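Local atomic coordinates of CG11900 (Drosophila melanogaster, PDB entry 3NQW), a protein that hydrolyses the alarmone ppGpp to GDP and diphosphate with the help of manganese and takes part in the starvation response. Residues A[115-120]-A[156-161]; A[48-53]-A[160-165]; A[17-22]-A[66-71]. All blocks are in the same frame, centred on the assembly; numbering follows the deposited sequence.

Overall arrangement
Contacts 1 and 2 are neighbours: their centres lie about 9 Å apart, they share G160 and T161, and they join the turn between helices 141-158 and 163-176 to two different elements, helix 114-133 and the loop ahead of helix 53-60. Both lie at the surface. Contact 1 is mainly apolar, lysine methylenes on leucine and threonine; contact 2 mixes an alanine methyl with an asparagine amide and a leucine. Contact 3 lies across the chain's centre, about 24 Å from contact 1 and 26 Å from contact 2, between centres. Partly buried and more polar, it nears the manganese site through D67, with the K19-D69 pair at its outer edge. Contacts 2 and 3 also touch the second subunit.

Contact 1 of 3, residues A[115-120]-A[156-161]; sequences RAKLIK and DNLRGT
K117 leans on the end of helix 141-158, its CA 6.0 Å from the CA of L158. The aliphatic part of the lysine does the touching. CG stands anti to the carbonyl carbon (chi1 -67°) and the chain is extended beyond it, which lays the methylenes along T161 and L158 O. Lysine and leucine slide past each other in opposite directions, with K117 CB 4.0 Å from L158 CD2. The same chain slants across T161, CB and CD both lying against OG1 while K117 CB sits 3.8 Å from T161 CG2. That hydroxyl is engaged at home: it hydrogen-bonds the backbone O of L158, almost in line with the carbonyl, although the bond is modelled short and its length is doubtful at this resolution.

At L118 the CB points away from 156-161, yet the branch ending in CD2 comes back to the T161 methyl, CG2. K120, nearly one turn beyond K117, returns to L158. The two side chains run at about a right angle, and L158 CD2 lies 3.6 Å from K120 CB and equally 3.6 Å from K120 CD, a methyl set against lysine methylenes. K120 NZ has its polar partner elsewhere, in the hydroxyl of S112.

L158 and T161 also pack on L121, further along helix 114-133, and E166 of helix 163-176 accepts from G160 N. The turn joining helices 141-158 and 163-176 is thus laid against the flank of helix 114-133, the helix of the HD domain that carries the manganese ligand D123.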
loop_
_atom_site.group_PDB
_atom_site.type_symbol
_atom_site.label_atom_id
_atom_site.label_comp_id
_atom_site.label_asym_id
_atom_site.label_seq_id
_atom_site.Cartn_x
_atom_site.Cartn_y
_atom_site.Cartn_z
ATOM N N ARG A 115 -19.466 -11.950 0.423
ATOM C CA ARG A 115 -18.399 -10.957 0.493
ATOM C C ARG A 115 -17.125 -11.506 1.133
ATOM O O ARG A 115 -16.020 -11.250 0.648
ATOM C CB ARG A 115 -18.877 -9.734 1.280
ATOM C CG ARG A 115 -20.182 -9.129 0.786
ATOM C CD ARG A 115 -20.661 -8.040 1.742
ATOM N NE ARG A 115 -19.916 -6.786 1.609
ATOM C CZ ARG A 115 -19.833 -5.850 2.556
ATOM N NH1 ARG A 115 -19.137 -4.734 2.338
ATOM N NH2 ARG A 115 -20.423 -6.041 3.731
ATOM N N ALA A 116 -17.284 -12.257 2.222
ATOM C CA ALA A 116 -16.140 -12.840 2.925
ATOM C C ALA A 116 -15.509 -13.969 2.114
ATOM O O ALA A 116 -14.322 -14.255 2.258
ATOM C CB ALA A 116 -16.561 -13.355 4.316
ATOM N N LYS A 117 -16.294 -14.621 1.269
ATOM C CA LYS A 117 -15.731 -15.689 0.459
ATOM C C LYS A 117 -14.795 -15.052 -0.560
ATOM O O LYS A 117 -13.733 -15.595 -0.859
ATOM C CB LYS A 117 -16.822 -16.478 -0.275
ATOM C CG LYS A 117 -17.775 -17.316 0.591
ATOM C CD LYS A 117 -18.610 -18.226 -0.315
ATOM C CE LYS A 117 -19.924 -18.701 0.307
ATOM N NZ LYS A 117 -20.870 -19.229 -0.743
ATOM N N LEU A 118 -15.191 -13.893 -1.091
ATOM C CA LEU A 118 -14.378 -13.184 -2.088
ATOM C C LEU A 118 -12.976 -12.946 -1.590
ATOM O O LEU A 118 -12.017 -13.203 -2.311
ATOM C CB LEU A 118 -14.997 -11.839 -2.439
ATOM C CG LEU A 118 -16.255 -11.862 -3.296
ATOM C CD1 LEU A 118 -16.613 -10.438 -3.631
ATOM C CD2 LEU A 118 -16.021 -12.663 -4.556
ATOM N N ILE A 119 -12.867 -12.432 -0.365
ATOM C CA ILE A 119 -11.564 -12.180 0.246
ATOM C C ILE A 119 -10.825 -13.506 0.420
ATOM O O ILE A 119 -9.672 -13.641 0.024
ATOM C CB ILE A 119 -11.665 -11.512 1.659
ATOM C CG1 ILE A 119 -12.220 -10.086 1.561
ATOM C CG2 ILE A 119 -10.280 -11.484 2.310
ATOM C CD1 ILE A 119 -13.657 -9.918 2.057
ATOM N N LYS A 120 -11.491 -14.490 1.003
ATOM C CA LYS A 120 -10.856 -15.765 1.227
ATOM C C LYS A 120 -10.281 -16.372 -0.032
ATOM O O LYS A 120 -9.197 -16.948 0.005
ATOM C CB LYS A 120 -11.844 -16.718 1.872
ATOM C CG LYS A 120 -12.240 -16.317 3.269
ATOM C CD LYS A 120 -13.031 -17.445 3.876
ATOM C CE LYS A 120 -13.342 -17.227 5.321
ATOM N NZ LYS A 120 -13.727 -18.551 5.813
ATOM N N ASP A 156 -12.168 -25.414 -2.581
ATOM C CA ASP A 156 -13.232 -26.259 -3.104
ATOM C C ASP A 156 -14.561 -26.015 -2.394
ATOM O O ASP A 156 -15.626 -26.308 -2.943
ATOM C CB ASP A 156 -12.864 -27.738 -2.992
ATOM C CG ASP A 156 -12.128 -28.249 -4.212
ATOM O OD1 ASP A 156 -12.112 -27.531 -5.234
ATOM O OD2 ASP A 156 -11.582 -29.370 -4.144
ATOM N N ASN A 157 -14.495 -25.484 -1.175
ATOM C CA ASN A 157 -15.700 -25.200 -0.401
ATOM C C ASN A 157 -16.092 -23.722 -0.524
ATOM O O ASN A 157 -17.205 -23.331 -0.159
ATOM C CB ASN A 157 -15.486 -25.580 1.071
ATOM C CG ASN A 157 -15.298 -27.093 1.277
ATOM O OD1 ASN A 157 -14.872 -27.536 2.350
ATOM N ND2 ASN A 157 -15.624 -27.883 0.255
ATOM N N LEU A 158 -15.183 -22.903 -1.049
ATOM C CA LEU A 158 -15.460 -21.475 -1.234
ATOM C C LEU A 158 -16.046 -21.170 -2.618
ATOM O O LEU A 158 -16.541 -20.067 -2.865
ATOM C CB LEU A 158 -14.179 -20.666 -1.024
ATOM C CG LEU A 158 -13.767 -20.564 0.446
ATOM C CD1 LEU A 158 -12.271 -20.657 0.560
ATOM C CD2 LEU A 158 -14.312 -19.274 1.043
ATOM N N ARG A 159 -15.986 -22.165 -3.503
ATOM C CA ARG A 159 -16.479 -22.069 -4.879
ATOM C C ARG A 159 -17.917 -21.551 -4.940
ATOM O O ARG A 159 -18.574 -21.397 -3.908
ATOM C CB ARG A 159 -16.392 -23.448 -5.565
ATOM C CG ARG A 159 -15.158 -24.307 -5.187
ATOM C CD ARG A 159 -14.954 -25.508 -6.123
ATOM N NE ARG A 159 -14.460 -25.069 -7.430
ATOM C CZ ARG A 159 -13.173 -24.946 -7.748
ATOM N NH1 ARG A 159 -12.230 -25.240 -6.863
ATOM N NH2 ARG A 159 -12.829 -24.500 -8.946
ATOM N N GLY A 160 -18.409 -21.292 -6.150
ATOM C CA GLY A 160 -19.762 -20.775 -6.310
ATOM C C GLY A 160 -19.789 -19.259 -6.167
ATOM O O GLY A 160 -20.777 -18.596 -6.509
ATOM N N THR A 161 -18.678 -18.714 -5.667
ATOM C CA THR A 161 -18.522 -17.278 -5.443
ATOM C C THR A 161 -18.130 -16.522 -6.717
ATOM O O THR A 161 -19.004 -16.060 -7.454
ATOM C CB THR A 161 -17.467 -17.002 -4.336
ATOM O OG1 THR A 161 -17.732 -17.840 -3.203
ATOM C CG2 THR A 161 -17.514 -15.546 -3.894
#

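Contact 2 of 3, residues A[48-53]-A[160-165]; sequences ACITDE and GTNANL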
loop_
_atom_site.group_PDB
_atom_site.type_symbol
_atom_site.label_atom_id
_atom_site.label_comp_id
_atom_site.label_asym_id
_atom_site.label_seq_id
_atom_site.Cartn_x
_atom_site.Cartn_y
_atom_site.Cartn_z
ATOM N N ALA A 48 -11.904 -9.985 -10.959
ATOM C CA ALA A 48 -13.099 -10.051 -10.114
ATOM C C ALA A 48 -13.896 -8.725 -10.129
ATOM O O ALA A 48 -15.039 -8.681 -9.679
ATOM C CB ALA A 48 -12.696 -10.413 -8.675
ATOM N N CYS A 49 -13.280 -7.668 -10.665
ATOM C CA CYS A 49 -13.853 -6.314 -10.758
ATOM C C CYS A 49 -14.835 -5.900 -9.621
ATOM O O CYS A 49 -16.039 -5.713 -9.849
ATOM C CB CYS A 49 -14.511 -6.082 -12.150
ATOM S SG CYS A 49 -14.169 -7.277 -13.531
ATOM N N ILE A 50 -14.316 -5.742 -8.399
ATOM C CA ILE A 50 -15.159 -5.335 -7.262
ATOM C C ILE A 50 -15.223 -3.810 -7.036
ATOM O O ILE A 50 -14.208 -3.143 -6.824
ATOM C CB ILE A 50 -14.750 -6.061 -5.926
ATOM C CG1 ILE A 50 -15.349 -7.475 -5.874
ATOM C CG2 ILE A 50 -15.325 -5.316 -4.723
ATOM C CD1 ILE A 50 -14.681 -8.506 -6.762
ATOM N N THR A 51 -16.447 -3.283 -7.070
ATOM C CA THR A 51 -16.730 -1.854 -6.931
ATOM C C THR A 51 -17.226 -1.405 -5.533
ATOM O O THR A 51 -17.787 -0.309 -5.375
ATOM C CB THR A 51 -17.747 -1.434 -8.060
ATOM O OG1 THR A 51 -18.931 -2.242 -8.010
ATOM C CG2 THR A 51 -17.104 -1.628 -9.434
ATOM N N ASP A 52 -16.978 -2.254 -4.529
ATOM C CA ASP A 52 -17.394 -2.043 -3.132
ATOM C C ASP A 52 -16.242 -1.895 -2.141
ATOM O O ASP A 52 -15.584 -2.874 -1.778
ATOM C CB ASP A 52 -18.279 -3.213 -2.679
ATOM C CG ASP A 52 -18.863 -3.006 -1.303
ATOM O OD1 ASP A 52 -18.131 -3.165 -0.308
ATOM O OD2 ASP A 52 -20.063 -2.671 -1.208
ATOM N N GLU A 53 -16.018 -0.661 -1.703
ATOM C CA GLU A 53 -14.963 -0.354 -0.738
ATOM C C GLU A 53 -15.007 -1.203 0.542
ATOM O O GLU A 53 -13.963 -1.565 1.092
ATOM C CB GLU A 53 -15.011 1.128 -0.364
ATOM C CG GLU A 53 -14.002 1.965 -1.113
ATOM C CD GLU A 53 -14.049 3.421 -0.722
ATOM O OE1 GLU A 53 -13.148 4.174 -1.150
ATOM O OE2 GLU A 53 -14.989 3.819 0.006
ATOM N N GLY A 160 -18.409 -21.292 -6.150
ATOM C CA GLY A 160 -19.762 -20.775 -6.310
ATOM C C GLY A 160 -19.789 -19.259 -6.167
ATOM O O GLY A 160 -20.777 -18.596 -6.509
ATOM N N THR A 161 -18.678 -18.714 -5.667
ATOM C CA THR A 161 -18.522 -17.278 -5.443
ATOM C C THR A 161 -18.130 -16.522 -6.717
ATOM O O THR A 161 -19.004 -16.060 -7.454
ATOM C CB THR A 161 -17.467 -17.002 -4.336
ATOM O OG1 THR A 161 -17.732 -17.840 -3.203
ATOM C CG2 THR A 161 -17.514 -15.546 -3.894
ATOM N N ASN A 162 -16.832 -16.403 -6.990
ATOM C CA ASN A 162 -16.378 -15.673 -8.178
ATOM C C ASN A 162 -15.912 -16.626 -9.273
ATOM O O ASN A 162 -14.904 -17.315 -9.138
ATOM C CB ASN A 162 -15.254 -14.691 -7.793
ATOM C CG ASN A 162 -15.055 -13.584 -8.820
ATOM O OD1 ASN A 162 -14.350 -13.756 -9.811
ATOM N ND2 ASN A 162 -15.686 -12.445 -8.586
ATOM N N ALA A 163 -16.673 -16.667 -10.357
ATOM C CA ALA A 163 -16.352 -17.537 -11.481
ATOM C C ALA A 163 -15.011 -17.163 -12.091
ATOM O O ALA A 163 -14.378 -17.973 -12.764
ATOM C CB ALA A 163 -17.444 -17.447 -12.543
ATOM N N ASN A 164 -14.575 -15.932 -11.870
ATOM C CA ASN A 164 -13.310 -15.522 -12.439
ATOM C C ASN A 164 -12.128 -15.900 -11.562
ATOM O O ASN A 164 -11.157 -16.482 -12.038
ATOM C CB ASN A 164 -13.311 -14.026 -12.703
ATOM C CG ASN A 164 -12.120 -13.597 -13.520
ATOM O OD1 ASN A 164 -11.501 -14.420 -14.204
ATOM N ND2 ASN A 164 -11.790 -12.308 -13.466
ATOM N N LEU A 165 -12.208 -15.565 -10.280
ATOM C CA LEU A 165 -11.141 -15.892 -9.351
ATOM C C LEU A 165 -10.984 -17.401 -9.304
ATOM O O LEU A 165 -9.878 -17.919 -9.422
ATOM C CB LEU A 165 -11.471 -15.353 -7.958
ATOM C CG LEU A 165 -11.555 -13.826 -7.779
ATOM C CD1 LEU A 165 -11.861 -13.479 -6.316
ATOM C CD2 LEU A 165 -10.240 -13.197 -8.194
#
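N162 reaches across to A48 with its whole amide, while its side chain caps the start of helix 163-176. Followed outward, its CB meets L118 CD2 of helix 114-133 at 3.9 Å. CG lies anti to the backbone N (chi1 -160°), which carries the amide over to the loop, and N162 CG is 4.0 Å from A48 CB. Beyond it the two tip atoms have different tasks. OD1 lies alongside A48 too, but turns back on its own chain as the N-cap: it accepts from L165 N at 2.8 Å with a fairly straight bond (160° at the hydrogen), the donor tilted 18° from the carbonyl plane, and takes a second, weak bond from N164 N. One oxygen serves two backbone N-H groups, one of them weakly, which should help fix the rotation of the amide. ND2, at the other corner, rests on the alanine methyl, N162 ND2 to A48 CB being 3.6 Å, and looks more distantly at I50 CD1.

The A48 methyl therefore touches an amide and a leucine side by side. L165 meets it with its branch point, CG, 3.7 Å from A48 CB, and with CD2 at a similar range. At the backbone of A48, N164 ND2 approaches A48 N, but both are donors and they do not bond.

Further along the loop, T51 packs on Y4 of the second subunit. I50 packs on L118 of helix 114-133 and on L44 of helix 34-45, and L165 on I43 and L44. Within the helical HD fold, the contact thus sets the first turn of helix 163-176 beside helices 34-45 and 114-133 and the loop leading to helix 53-60.

Contact 3 of 3, residues A[17-22]-A[66-71]; sequences AFKHRQ and EDTDAS
The H20 ring carries the T68 methyl over one face: CG2 stands 3.8 Å from the ring centroid and 22° off the normal, a CH-pi contact offset toward the rim on the ND1 side. At the ring's edge, near its plane, H20 CE1 lies 4.3 Å from D67 OD2. H20 ND1 is hydrogen-bonded to Q23, and the ring also meets that of Y33, the planes about 15° apart.

Next to it K19 CB packs on T68 CG2 at 3.6 Å. The lysine chain is bent at chi2 (-90°) and chi3, which brings K19 CD to A70 CB at 3.8 Å and swings the amino group to D69. There K19 NZ and D69 OD1 form a weak salt bridge at 3.5 Å, the two side chains crossing at about a right angle. The T68 hydroxyl bonds the backbone O of V64.

The contact is thus a methyl over one imidazole face with a loose ion pair at the rim. In the all-helical HD domain it joins the end of helix 7-19 to helix 64-67, which carries the inferred nucleophiles E66 and D67, and to the loop that follows. Packing and the Q23 bond probably hold H20 steady beside D67.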
loop_
_atom_site.group_PDB
_atom_site.type_symbol
_atom_site.label_atom_id
_atom_site.label_comp_id
_atom_site.label_asym_id
_atom_site.label_seq_id
_atom_site.Cartn_x
_atom_site.Cartn_y
_atom_site.Cartn_z
ATOM N N ALA A 17 -0.806 -0.744 6.155
ATOM C CA ALA A 17 0.618 -0.491 5.921
ATOM C C ALA A 17 1.454 -0.224 7.176
ATOM O O ALA A 17 2.655 -0.515 7.215
ATOM C CB ALA A 17 0.762 0.692 4.967
ATOM N N PHE A 18 0.812 0.351 8.188
ATOM C CA PHE A 18 1.467 0.689 9.441
ATOM C C PHE A 18 1.619 -0.498 10.381
ATOM O O PHE A 18 2.713 -0.791 10.859
ATOM C CB PHE A 18 0.676 1.773 10.160
ATOM C CG PHE A 18 1.277 2.167 11.457
ATOM C CD1 PHE A 18 2.549 2.718 11.489
ATOM C CD2 PHE A 18 0.607 1.939 12.653
ATOM C CE1 PHE A 18 3.158 3.038 12.698
ATOM C CE2 PHE A 18 1.205 2.257 13.881
ATOM C CZ PHE A 18 2.483 2.808 13.899
ATOM N N LYS A 19 0.500 -1.161 10.646
ATOM C CA LYS A 19 0.458 -2.315 11.533
ATOM C C LYS A 19 1.365 -3.443 11.018
ATOM O O LYS A 19 2.016 -4.143 11.798
ATOM C CB LYS A 19 -0.990 -2.814 11.657
ATOM C CG LYS A 19 -2.016 -1.772 12.131
ATOM C CD LYS A 19 -2.190 -1.734 13.648
ATOM C CE LYS A 19 -1.048 -1.046 14.367
ATOM N NZ LYS A 19 -1.285 -0.962 15.841
ATOM N N HIS A 20 1.409 -3.615 9.699
ATOM C CA HIS A 20 2.242 -4.650 9.096
ATOM C C HIS A 20 3.706 -4.204 8.910
ATOM O O HIS A 20 4.576 -5.042 8.723
ATOM C CB HIS A 20 1.675 -5.062 7.727
ATOM C CG HIS A 20 0.428 -5.888 7.791
ATOM N ND1 HIS A 20 0.415 -7.189 8.255
ATOM C CD2 HIS A 20 -0.844 -5.623 7.402
ATOM C CE1 HIS A 20 -0.800 -7.686 8.142
ATOM N NE2 HIS A 20 -1.588 -6.755 7.625
ATOM N N ARG A 21 3.971 -2.899 8.974
ATOM C CA ARG A 21 5.308 -2.341 8.761
ATOM C C ARG A 21 6.533 -3.212 9.053
ATOM O O ARG A 21 7.529 -3.150 8.318
ATOM C CB ARG A 21 5.453 -1.017 9.508
ATOM C CG ARG A 21 5.523 -1.123 11.016
ATOM C CD ARG A 21 5.787 0.255 11.614
ATOM N NE ARG A 21 5.757 0.286 13.081
ATOM C CZ ARG A 21 4.744 -0.143 13.831
ATOM N NH1 ARG A 21 4.820 -0.066 15.152
ATOM N NH2 ARG A 21 3.662 -0.656 13.264
ATOM N N GLN A 22 6.464 -4.018 10.114
ATOM C CA GLN A 22 7.575 -4.903 10.524
ATOM C C GLN A 22 7.483 -6.318 9.950
ATOM O O GLN A 22 8.487 -7.032 9.862
ATOM C CB GLN A 22 7.642 -4.993 12.060
ATOM C CG GLN A 22 8.119 -3.723 12.770
ATOM C CD GLN A 22 7.837 -3.747 14.270
ATOM O OE1 GLN A 22 8.165 -4.715 14.961
ATOM N NE2 GLN A 22 7.232 -2.673 14.780
ATOM N N GLU A 66 -5.228 -10.595 12.760
ATOM C CA GLU A 66 -4.631 -11.900 13.029
ATOM C C GLU A 66 -3.107 -11.914 13.155
ATOM O O GLU A 66 -2.569 -12.676 13.951
ATOM C CB GLU A 66 -5.044 -12.913 11.944
ATOM C CG GLU A 66 -5.104 -14.363 12.449
ATOM C CD GLU A 66 -4.843 -15.429 11.387
ATOM O OE1 GLU A 66 -4.459 -16.554 11.790
ATOM O OE2 GLU A 66 -5.026 -15.160 10.173
ATOM N N ASP A 67 -2.405 -11.097 12.378
ATOM C CA ASP A 67 -0.946 -11.098 12.448
ATOM C C ASP A 67 -0.365 -9.955 13.270
ATOM O O ASP A 67 0.570 -10.156 14.037
ATOM C CB ASP A 67 -0.339 -11.054 11.044
ATOM C CG ASP A 67 -0.839 -12.176 10.150
ATOM O OD1 ASP A 67 -0.814 -13.354 10.584
ATOM O OD2 ASP A 67 -1.245 -11.876 9.003
ATOM N N THR A 68 -0.909 -8.756 13.088
ATOM C CA THR A 68 -0.445 -7.572 13.808
ATOM C C THR A 68 -1.054 -7.482 15.215
ATOM O O THR A 68 -1.732 -8.407 15.675
ATOM C CB THR A 68 -0.810 -6.284 13.048
ATOM O OG1 THR A 68 -2.235 -6.146 12.994
ATOM C CG2 THR A 68 -0.258 -6.326 11.635
ATOM N N ASP A 69 -0.798 -6.370 15.901
ATOM C CA ASP A 69 -1.339 -6.166 17.236
ATOM C C ASP A 69 -2.621 -5.337 17.184
ATOM O O ASP A 69 -2.938 -4.609 18.112
ATOM C CB ASP A 69 -0.298 -5.505 18.160
ATOM C CG ASP A 69 -0.039 -4.038 17.831
ATOM O OD1 ASP A 69 0.586 -3.750 16.782
ATOM O OD2 ASP A 69 -0.449 -3.165 18.636
ATOM N N ALA A 70 -3.358 -5.456 16.087
ATOM C CA ALA A 70 -4.613 -4.742 15.932
ATOM C C ALA A 70 -5.765 -5.638 16.427
ATOM O O ALA A 70 -5.596 -6.857 16.578
ATOM C CB ALA A 70 -4.814 -4.373 14.472
ATOM N N SER A 71 -6.927 -5.031 16.681
ATOM C CA SER A 71 -8.106 -5.760 17.148
ATOM C C SER A 71 -9.355 -5.357 16.382
ATOM O O SER A 71 -9.348 -4.406 15.602
ATOM C CB SER A 71 -8.347 -5.502 18.633
ATOM O OG SER A 71 -8.844 -4.194 18.850
#